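Uncharacterized protein (Streptococcus mutans, PDB 4R0J) probably acts as a Cas5 family (subtype I-C/Dvulg) endonuclease that processes CRISPR precursor RNA for antiviral defence. Local coordinates at residues Y6-R9 / N10-A13; G46-D49 / G50-H53. All blocks are in the same frame, centred on the assembly; numbering follows the deposited sequence.

Interaction 1: Y6-R9 / N10-A13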
ATOM      1  N   TYR A   6      11.496  15.947  -9.451  1.00 37.69           N
ATOM      2  CA  TYR A   6      12.262  14.876  -8.834  1.00 36.78           C
ATOM      3  C   TYR A   6      11.377  13.671  -8.527  1.00 40.61           C
ATOM      4  O   TYR A   6      10.247  13.815  -8.069  1.00 37.99           O
ATOM      5  CB  TYR A   6      12.956  15.340  -7.539  1.00 36.71           C
ATOM      6  CG  TYR A   6      13.541  14.164  -6.798  1.00 35.80           C
ATOM      7  CD1 TYR A   6      14.773  13.625  -7.169  1.00 38.25           C
ATOM      8  CD2 TYR A   6      12.840  13.554  -5.762  1.00 34.97           C
ATOM      9  CE1 TYR A   6      15.291  12.516  -6.518  1.00 37.19           C
ATOM     10  CE2 TYR A   6      13.348  12.455  -5.109  1.00 40.02           C
ATOM     11  CZ  TYR A   6      14.571  11.940  -5.489  1.00 36.92           C
ATOM     12  OH  TYR A   6      15.063  10.847  -4.817  1.00 43.86           O
ATOM     13  N   ARG A   7      11.914  12.484  -8.777  1.00 35.12           N
ATOM     14  CA  ARG A   7      11.253  11.237  -8.460  1.00 37.64           C
ATOM     15  C   ARG A   7      12.385  10.292  -8.082  1.00 36.11           C
ATOM     16  O   ARG A   7      13.404  10.236  -8.771  1.00 41.86           O
ATOM     17  CB  ARG A   7      10.541  10.733  -9.720  1.00 44.78           C
ATOM     18  CG  ARG A   7       9.624   9.533  -9.568  1.00 55.27           C
ATOM     19  CD  ARG A   7       9.201   9.080 -10.961  1.00 39.81           C
ATOM     20  NE  ARG A   7       8.180   8.026 -10.975  1.00 51.89           N
ATOM     21  CZ  ARG A   7       8.436   6.733 -10.791  1.00 60.21           C
ATOM     22  NH1 ARG A   7       9.677   6.328 -10.545  1.00 55.11           N
ATOM     23  NH2 ARG A   7       7.447   5.846 -10.835  1.00 69.56           N
ATOM     24  N   SER A   8      12.226   9.556  -6.994  1.00 36.13           N
ATOM     25  CA  SER A   8      13.212   8.549  -6.635  1.00 34.57           C
ATOM     26  C   SER A   8      13.161   7.389  -7.630  1.00 36.65           C
ATOM     27  O   SER A   8      12.248   7.291  -8.461  1.00 36.03           O
ATOM     28  CB  SER A   8      12.929   7.996  -5.237  1.00 31.07           C
ATOM     29  OG  SER A   8      11.833   7.084  -5.252  1.00 31.20           O
ATOM     30  N   ARG A   9      14.163   6.523  -7.531  1.00 36.08           N
ATOM     31  CA  ARG A   9      14.096   5.270  -8.264  0.67 39.17           C
ATOM     32  C   ARG A   9      12.884   4.463  -7.792  1.00 37.86           C
ATOM     33  O   ARG A   9      12.299   4.715  -6.742  1.00 35.77           O
ATOM     34  CB  ARG A   9      15.386   4.462  -8.105  0.67 40.59           C
ATOM     35  CG  ARG A   9      15.572   3.821  -6.740  0.67 39.88           C
ATOM     36  CD  ARG A   9      16.786   2.909  -6.743  0.67 44.57           C
ATOM     37  NE  ARG A   9      16.986   2.209  -5.476  0.67 48.57           N
ATOM     38  CZ  ARG A   9      16.408   1.054  -5.148  0.67 48.55           C
ATOM     39  NH1 ARG A   9      15.563   0.455  -5.983  0.67 44.31           N
ATOM     40  NH2 ARG A   9      16.675   0.497  -3.974  0.67 47.36           N
ATOM     41  N   ASN A  10      12.450   3.519  -8.628  1.00 33.18           N
ATOM     42  CA  ASN A  10      11.383   2.641  -8.184  1.00 32.70           C
ATOM     43  C   ASN A  10      11.981   1.727  -7.126  1.00 29.77           C
ATOM     44  O   ASN A  10      13.112   1.245  -7.279  1.00 39.64           O
ATOM     45  CB  ASN A  10      10.841   1.799  -9.343  1.00 36.70           C
ATOM     46  CG  ASN A  10       9.883   2.570 -10.227  1.00 42.68           C
ATOM     47  OD1 ASN A  10       9.015   3.296  -9.738  1.00 37.24           O
ATOM     48  ND2 ASN A  10      10.030   2.410 -11.540  1.00 46.99           N
ATOM     49  N   PHE A  11      11.230   1.499  -6.059  1.00 32.03           N
ATOM     50  CA  PHE A  11      11.609   0.551  -5.032  1.00 29.99           C
ATOM     51  C   PHE A  11      10.629  -0.596  -5.060  1.00 29.72           C
ATOM     52  O   PHE A  11       9.460  -0.418  -5.420  1.00 32.89           O
ATOM     53  CB  PHE A  11      11.557   1.205  -3.654  1.00 30.72           C
ATOM     54  CG  PHE A  11      12.628   2.228  -3.438  1.00 32.29           C
ATOM     55  CD1 PHE A  11      13.905   1.843  -3.071  1.00 33.43           C
ATOM     56  CD2 PHE A  11      12.361   3.577  -3.607  1.00 36.90           C
ATOM     57  CE1 PHE A  11      14.905   2.793  -2.868  1.00 38.11           C
ATOM     58  CE2 PHE A  11      13.352   4.529  -3.400  1.00 35.66           C
ATOM     59  CZ  PHE A  11      14.627   4.135  -3.038  1.00 39.44           C
ATOM     60  N   TYR A  12      11.101  -1.766  -4.649  1.00 30.10           N
ATOM     61  CA  TYR A  12      10.254  -2.949  -4.614  1.00 32.66           C
ATOM     62  C   TYR A  12      10.360  -3.653  -3.273  1.00 27.80           C
ATOM     63  O   TYR A  12      11.458  -3.983  -2.817  1.00 35.22           O
ATOM     64  CB  TYR A  12      10.640  -3.911  -5.741  1.00 30.33           C
ATOM     65  CG  TYR A  12      10.656  -3.263  -7.109  1.00 35.73           C
ATOM     66  CD1 TYR A  12      11.781  -2.596  -7.565  1.00 32.85           C
ATOM     67  CD2 TYR A  12       9.540  -3.310  -7.939  1.00 38.77           C
ATOM     68  CE1 TYR A  12      11.805  -1.997  -8.805  1.00 39.99           C
ATOM     69  CE2 TYR A  12       9.557  -2.711  -9.192  1.00 38.18           C
ATOM     70  CZ  TYR A  12      10.689  -2.052  -9.612  1.00 37.78           C
ATOM     71  OH  TYR A  12      10.733  -1.444 -10.838  1.00 44.00           O
ATOM     72  N   ALA A  13       9.208  -3.911  -2.670  1.00 26.50           N
ATOM     73  CA  ALA A  13       9.137  -4.561  -1.371  1.00 30.23           C
ATOM     74  C   ALA A  13       8.193  -5.746  -1.418  1.00 33.82           C
ATOM     75  O   ALA A  13       7.149  -5.699  -2.068  1.00 33.62           O
ATOM     76  CB  ALA A  13       8.671  -3.579  -0.317  1.00 27.83           C
TER
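Arg9 and Phe11, two residues apart where the N-terminal segment runs into a strand, pack side chain to ring. The arginine can be followed outward. Its CB only carries the chain out. CG, set between its own backbone N and carbonyl carbon (chi1 73°), lies 3.6 Å from Asn10 O and over one face of the Phe11 ring, 4.1 Å from the ring centroid in a CH-pi contact. The chain then runs extended through CD to NE, which passes Phe11 CE1 at 3.4 Å. At the tip, CZ and NH2 meet the CD1-CE1 side of the ring, with Phe11 CE1 over one face of the guanidinium; the two planes are inclined by 51°, so this is no parallel stack. NH1 turns back to Asn10 O at 2.9 Å, a weak, strongly bent bond. Arg9 has two conformers and its contacts belong to one, so the guanidinium's approach to the ring and the bond to Asn10 O are doubtful. Ser8 OG comes to the rim of the same ring, 3.5 Å from Phe11 CE2, and donates to Arg9 O at 2.8 Å.

Arg7 reaches Asn10 separately. Both NH1 and NH2 donate to the single oxygen OD1 of Asn10, each at 3.2 Å, an end-on grip that keeps OD1 close to the guanidinium plane while the amide plane stands 88° to it. NH2 approaches tilted somewhat from the carbonyl plane, whereas NH1 stands well above it.

Residues 6-9 lead into strand 11-17 alongside strand 97-107, joined to it by backbone bonds from Ser8 to Phe105 and Phe11 to Phe103. Helix 120-132 covers Phe11 with Met127 and Ile131, and its Glu128 forms a salt bridge with Arg9 NH2 in this conformer.

Interaction 2: G46-D49 / G50-H53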
ATOM      1  N   GLY A  46       0.212   2.966   4.412  1.00 23.47           N
ATOM      2  CA  GLY A  46       0.557   2.836   5.822  1.00 22.97           C
ATOM      3  C   GLY A  46       1.726   1.887   5.957  1.00 26.06           C
ATOM      4  O   GLY A  46       2.614   2.088   6.775  1.00 24.24           O
ATOM      5  N   ILE A  47       1.729   0.841   5.138  1.00 23.70           N
ATOM      6  CA  ILE A  47       2.835  -0.113   5.165  1.00 23.89           C
ATOM      7  C   ILE A  47       4.150   0.515   4.709  1.00 23.48           C
ATOM      8  O   ILE A  47       5.181   0.388   5.383  1.00 24.77           O
ATOM      9  CB  ILE A  47       2.513  -1.366   4.317  1.00 24.63           C
ATOM     10  CG1 ILE A  47       1.379  -2.148   4.986  1.00 29.40           C
ATOM     11  CG2 ILE A  47       3.754  -2.244   4.195  1.00 31.57           C
ATOM     12  CD1 ILE A  47       0.740  -3.208   4.079  1.00 35.98           C
ATOM     13  N   ILE A  48       4.122   1.193   3.566  1.00 22.06           N
ATOM     14  CA  ILE A  48       5.327   1.798   3.018  1.00 22.02           C
ATOM     15  C   ILE A  48       5.845   2.915   3.920  1.00 25.87           C
ATOM     16  O   ILE A  48       7.059   3.040   4.128  1.00 28.94           O
ATOM     17  CB  ILE A  48       5.106   2.336   1.579  1.00 26.13           C
ATOM     18  CG1 ILE A  48       4.756   1.192   0.620  1.00 26.85           C
ATOM     19  CG2 ILE A  48       6.343   3.120   1.089  1.00 26.82           C
ATOM     20  CD1 ILE A  48       5.686  -0.006   0.703  1.00 30.03           C
ATOM     21  N   ASP A  49       4.938   3.742   4.436  1.00 24.02           N
ATOM     22  CA  ASP A  49       5.351   4.795   5.363  1.00 25.14           C
ATOM     23  C   ASP A  49       5.995   4.180   6.612  1.00 26.83           C
ATOM     24  O   ASP A  49       6.873   4.785   7.240  1.00 25.69           O
ATOM     25  CB  ASP A  49       4.170   5.682   5.778  1.00 22.75           C
ATOM     26  CG  ASP A  49       3.701   6.619   4.677  1.00 30.61           C
ATOM     27  OD1 ASP A  49       4.406   6.791   3.651  1.00 31.03           O
ATOM     28  OD2 ASP A  49       2.606   7.209   4.854  1.00 29.89           O
ATOM     29  N   GLY A  50       5.539   2.992   6.997  1.00 24.73           N
ATOM     30  CA  GLY A  50       6.124   2.301   8.140  1.00 26.67           C
ATOM     31  C   GLY A  50       7.555   1.855   7.883  1.00 26.36           C
ATOM     32  O   GLY A  50       8.367   1.745   8.803  1.00 31.44           O
ATOM     33  N   ILE A  51       7.879   1.596   6.619  1.00 22.57           N
ATOM     34  CA  ILE A  51       9.233   1.232   6.240  1.00 21.96           C
ATOM     35  C   ILE A  51      10.143   2.439   6.441  1.00 28.09           C
ATOM     36  O   ILE A  51      11.203   2.329   7.065  1.00 28.16           O
ATOM     37  CB  ILE A  51       9.287   0.771   4.753  1.00 24.80           C
ATOM     38  CG1 ILE A  51       8.502  -0.531   4.600  1.00 27.37           C
ATOM     39  CG2 ILE A  51      10.735   0.627   4.279  1.00 30.16           C
ATOM     40  CD1 ILE A  51       8.442  -1.075   3.149  1.00 26.91           C
ATOM     41  N   TYR A  52       9.718   3.589   5.920  1.00 26.63           N
ATOM     42  CA  TYR A  52      10.462   4.846   6.081  1.00 25.78           C
ATOM     43  C   TYR A  52       9.628   6.014   5.574  1.00 27.68           C
ATOM     44  O   TYR A  52       9.119   5.984   4.448  1.00 25.82           O
ATOM     45  CB  TYR A  52      11.779   4.798   5.292  1.00 30.49           C
ATOM     46  CG  TYR A  52      12.589   6.090   5.271  1.00 28.56           C
ATOM     47  CD1 TYR A  52      12.847   6.814   6.445  1.00 27.61           C
ATOM     48  CD2 TYR A  52      13.138   6.566   4.079  1.00 29.15           C
ATOM     49  CE1 TYR A  52      13.596   7.970   6.418  1.00 31.17           C
ATOM     50  CE2 TYR A  52      13.897   7.727   4.047  1.00 27.29           C
ATOM     51  CZ  TYR A  52      14.116   8.430   5.222  1.00 28.52           C
ATOM     52  OH  TYR A  52      14.867   9.588   5.207  1.00 32.31           O
ATOM     53  N   HIS A  53       9.472   7.036   6.404  1.00 24.85           N
ATOM     54  CA  HIS A  53       8.841   8.255   5.938  1.00 26.81           C
ATOM     55  C   HIS A  53       9.363   9.462   6.699  1.00 28.61           C
ATOM     56  O   HIS A  53       9.668   9.375   7.886  1.00 31.37           O
ATOM     57  CB  HIS A  53       7.315   8.198   6.038  1.00 30.12           C
ATOM     58  CG  HIS A  53       6.640   9.377   5.405  1.00 45.49           C
ATOM     59  ND1 HIS A  53       5.710  10.153   6.063  1.00 58.17           N
ATOM     60  CD2 HIS A  53       6.799   9.937   4.178  1.00 33.40           C
ATOM     61  CE1 HIS A  53       5.303  11.123   5.262  1.00 54.95           C
ATOM     62  NE2 HIS A  53       5.947  11.011   4.111  1.00 42.14           N
TER
HETATM   63  O   HOH W   1       8.819   4.628   9.404  1.00 36.66           O
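This is a helix C-terminal contact: the last turn of helix 41-51 meets the residues on which the chain leaves it, combining backbone bonding with two side-chain pairs, one polar and one apolar. Gly50 N donates to Gly46 O and Tyr52 N to Ile48 O, at 3.1 and 3.3 Å. Between them Ile51 N is held weakly by both Ile47 O and Ile48 O, the second of these an i to i+3 bond. Tyr52 is the first residue to abandon helical backbone angles, and beyond it the chain is extended. A water donates to Asp49 O at 2.9 Å and, weakly, to Gly50 O, bridging two carbonyls of the final turn.

The polar pair is Asp49 and His53, whose side chains run alongside one another. With CG of His53 anti to its backbone N (chi1 -173°), the imidazole lies beside the carboxylate, their planes only 18° apart. Asp49 OD1 sits over one face of the ring, displaced toward its rim, 3.8 Å from His53 CG. In the apolar pair, Ile48 and Ile51 point the same way and touch through their ends, CD1 to CD1 at 3.8 Å. Ile48 also packs on strands 57-66 and 97-107, and Ile51 on helix 120-132.

Tyr52 OH is hydrogen-bonded to His123 ND1 of helix 120-132, and a sulfate lies about 6 Å from the His53 side chain, consistent with a pocket for an anion. Asp49 OD1 and His53 ND1 remain 4.3 Å apart, so the pair is an offset stack of carboxylate on imidazole, with the charged atoms not in contact. Asn59 ND2 binds Asp49 OD1 and Tyr52 O, while His53 NE2 bonds to Phe57 O; these outside partners fix the rotation of both stacked groups.

Overall arrangement
From the N terminus, interaction 1 comes first, at the passage from the leading loop into strand 11-17; interaction 2 follows at the end of helix 41-51. These are the first strand and first helix of a ferredoxin-like (RAMP) fold. Each contact joins neighbouring segments of one continuous stretch, so neither closes a long loop, and the two lie in series without nesting or crossing. Their centres are 13 Å apart, yet the edges touch: Ala13 CB and Ile51 CD1 pack at 4.3 Å. Both pack with the fold's second helix, 120-132, where Ile131 meets Phe11, Ala13 and Ile51. Strand 97-107 is also shared, and residues 46-53 add contacts to strand 57-66.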